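Local coordinates for protein type C neurotoxin (Clostridium botulinum, PDB 3PME) that probably binds gangliosides and membrane phospholipid on nerve cells through this receptor-binding domain of a C/D mosaic botulinum neurotoxin, at residues P230-T235 and K281-I287. Residues are numbered along the deposited sequence; the frame is centred on the assembly and turned at random.
Sequences PLKFDT and KNPYSRI
Around K232 and R286, the loop 230-235 meets the loop 281-287 in a single antiparallel beta bridge within the C-terminal, beta-trefoil part of the receptor-binding domain. Two backbone hydrogen bonds flank the bridged pair. I287 N gives a nearly straight bond to L231 O (2.9 Å), approaching from above the carbonyl plane, and F233 N reaches S285 O at 3.0 Å. The CA atoms of K232 and R286 add C-H...O contacts to the same two carbonyl oxygens.

The loop 281-287 makes a type II beta turn from N282 to S285. N282 O takes both S285 N and S285 OG, the hydroxyl lying in the carbonyl plane on a lone pair. D234 ties this turn to 230-235: OD2 accepts from Y284 N (3.2 Å), which stands out of the carboxylate plane, while OD1 forms a salt bridge with K276 of strand 273-277.

Apolar contacts are centred on F233, which has S285 OG at the edge of its ring. I287 CG1, set anti to its own carbonyl carbon (chi1 -61°), sits over the middle of one face of the F233 ring, 3.5 Å from the centroid and almost on the normal; the extended chi2 (176°) then carries I287 CD1 to L231 CD2. I275 touches L231, F233 and I287, joining this cluster to the neighbouring strand. K281 CD meets F233 CE2 obliquely, and its ammonium continues to a salt bridge with D291.

At the P230 end of the contact, P230 CG lies over one face of the R286 guanidinium, 3.7 Å from R286 NE. The exposed Y284 ring has T235 OG1 at its edge and, over its centre, D234 CB in a CH-pi contact, 3.6 Å from the centroid.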
loop_
_atom_site.group_PDB
_atom_site.type_symbol
_atom_site.label_atom_id
_atom_site.label_comp_id
_atom_site.label_asym_id
_atom_site.label_seq_id
_atom_site.Cartn_x
_atom_site.Cartn_y
_atom_site.Cartn_z
ATOM N N PRO A 230 0.794 -2.984 -6.520
ATOM C CA PRO A 230 1.779 -2.707 -7.574
ATOM C C PRO A 230 1.272 -1.655 -8.553
ATOM O O PRO A 230 0.107 -1.713 -8.984
ATOM C CB PRO A 230 1.920 -4.060 -8.278
ATOM C CG PRO A 230 1.617 -5.057 -7.160
ATOM C CD PRO A 230 0.480 -4.417 -6.422
ATOM N N LEU A 231 2.147 -0.713 -8.887
ATOM C CA LEU A 231 1.870 0.291 -9.915
ATOM C C LEU A 231 1.993 -0.402 -11.261
ATOM O O LEU A 231 2.862 -1.260 -11.440
ATOM C CB LEU A 231 2.876 1.441 -9.790
ATOM C CG LEU A 231 2.462 2.753 -10.460
ATOM C CD1 LEU A 231 1.391 3.457 -9.619
ATOM C CD2 LEU A 231 3.671 3.641 -10.643
ATOM N N LYS A 232 1.110 -0.059 -12.197
ATOM C CA LYS A 232 1.085 -0.724 -13.496
ATOM C C LYS A 232 1.064 0.272 -14.634
ATOM O O LYS A 232 0.480 1.345 -14.530
ATOM C CB LYS A 232 -0.152 -1.608 -13.622
ATOM C CG LYS A 232 -0.213 -2.768 -12.623
ATOM C CD LYS A 232 -1.576 -3.460 -12.642
ATOM C CE LYS A 232 -2.664 -2.555 -12.070
ATOM N NZ LYS A 232 -3.981 -3.259 -11.933
ATOM N N PHE A 233 1.676 -0.117 -15.742
ATOM C CA PHE A 233 1.526 0.646 -16.967
ATOM C C PHE A 233 0.060 0.676 -17.414
ATOM O O PHE A 233 -0.702 -0.236 -17.105
ATOM C CB PHE A 233 2.425 0.056 -18.046
ATOM C CG PHE A 233 3.880 0.240 -17.765
ATOM C CD1 PHE A 233 4.460 1.499 -17.828
ATOM C CD2 PHE A 233 4.669 -0.839 -17.414
ATOM C CE1 PHE A 233 5.807 1.672 -17.558
ATOM C CE2 PHE A 233 6.017 -0.679 -17.134
ATOM C CZ PHE A 233 6.591 0.574 -17.201
ATOM N N ASP A 234 -0.329 1.741 -18.116
ATOM C CA ASP A 234 -1.703 1.897 -18.651
ATOM C C ASP A 234 -2.839 2.237 -17.681
ATOM O O ASP A 234 -3.825 2.871 -18.063
ATOM C CB ASP A 234 -2.108 0.683 -19.476
ATOM C CG ASP A 234 -1.243 0.508 -20.675
ATOM O OD1 ASP A 234 -1.599 1.068 -21.741
ATOM O OD2 ASP A 234 -0.200 -0.169 -20.560
ATOM N N THR A 235 -2.732 1.810 -16.438
ATOM C CA THR A 235 -3.774 2.078 -15.464
ATOM C C THR A 235 -3.897 3.584 -15.257
ATOM O O THR A 235 -2.900 4.306 -15.220
ATOM C CB THR A 235 -3.449 1.373 -14.120
ATOM O OG1 THR A 235 -3.527 -0.043 -14.317
ATOM C CG2 THR A 235 -4.413 1.776 -12.994
ATOM N N LYS A 281 7.658 -2.364 -22.490
ATOM C CA LYS A 281 7.042 -3.380 -21.636
ATOM C C LYS A 281 5.552 -3.541 -21.961
ATOM O O LYS A 281 4.936 -2.629 -22.508
ATOM C CB LYS A 281 7.260 -3.035 -20.155
ATOM C CG LYS A 281 8.730 -2.908 -19.783
ATOM C CD LYS A 281 8.928 -2.493 -18.324
ATOM C CE LYS A 281 9.154 -3.701 -17.430
ATOM N NZ LYS A 281 9.450 -3.332 -16.008
ATOM N N ASN A 282 4.976 -4.692 -21.617
ATOM C CA ASN A 282 3.579 -4.997 -21.953
ATOM C C ASN A 282 2.547 -4.120 -21.257
ATOM O O ASN A 282 2.771 -3.657 -20.138
ATOM C CB ASN A 282 3.257 -6.456 -21.635
ATOM C CG ASN A 282 4.154 -7.422 -22.363
ATOM O OD1 ASN A 282 4.712 -8.341 -21.760
ATOM N ND2 ASN A 282 4.308 -7.220 -23.670
ATOM N N PRO A 283 1.397 -3.906 -21.915
ATOM C CA PRO A 283 0.301 -3.174 -21.278
ATOM C C PRO A 283 -0.041 -3.771 -19.917
ATOM O O PRO A 283 -0.132 -4.990 -19.769
ATOM C CB PRO A 283 -0.857 -3.381 -22.249
ATOM C CG PRO A 283 -0.177 -3.445 -23.590
ATOM C CD PRO A 283 1.117 -4.194 -23.334
ATOM N N TYR A 284 -0.215 -2.895 -18.935
ATOM C CA TYR A 284 -0.602 -3.287 -17.586
ATOM C C TYR A 284 0.434 -4.119 -16.820
ATOM O O TYR A 284 0.118 -4.669 -15.775
ATOM C CB TYR A 284 -1.978 -3.955 -17.577
ATOM C CG TYR A 284 -3.065 -3.080 -18.176
ATOM C CD1 TYR A 284 -3.381 -3.169 -19.518
ATOM C CD2 TYR A 284 -3.771 -2.170 -17.394
ATOM C CE1 TYR A 284 -4.368 -2.376 -20.081
ATOM C CE2 TYR A 284 -4.765 -1.376 -17.944
ATOM C CZ TYR A 284 -5.055 -1.486 -19.290
ATOM O OH TYR A 284 -6.043 -0.710 -19.858
ATOM N N SER A 285 1.664 -4.192 -17.320
ATOM C CA SER A 285 2.725 -4.843 -16.541
ATOM C C SER A 285 3.168 -3.973 -15.358
ATOM O O SER A 285 2.915 -2.765 -15.330
ATOM C CB SER A 285 3.924 -5.227 -17.415
ATOM O OG SER A 285 4.613 -4.095 -17.900
ATOM N N ARG A 286 3.803 -4.594 -14.372
ATOM C CA ARG A 286 4.250 -3.852 -13.192
ATOM C C ARG A 286 5.350 -2.868 -13.524
ATOM O O ARG A 286 6.241 -3.157 -14.332
ATOM C CB ARG A 286 4.721 -4.807 -12.094
ATOM C CG ARG A 286 3.617 -5.654 -11.504
ATOM C CD ARG A 286 4.183 -6.663 -10.523
ATOM N NE ARG A 286 3.123 -7.294 -9.744
ATOM C CZ ARG A 286 3.339 -8.104 -8.708
ATOM N NH1 ARG A 286 4.577 -8.396 -8.345
ATOM N NH2 ARG A 286 2.314 -8.631 -8.051
ATOM N N ILE A 287 5.281 -1.698 -12.897
ATOM C CA ILE A 287 6.313 -0.686 -13.036
ATOM C C ILE A 287 7.370 -0.896 -11.963
ATOM O O ILE A 287 7.063 -0.939 -10.771
ATOM C CB ILE A 287 5.723 0.722 -12.948
ATOM C CG1 ILE A 287 4.707 0.914 -14.083
ATOM C CG2 ILE A 287 6.830 1.762 -13.048
ATOM C CD1 ILE A 287 3.977 2.254 -14.052
#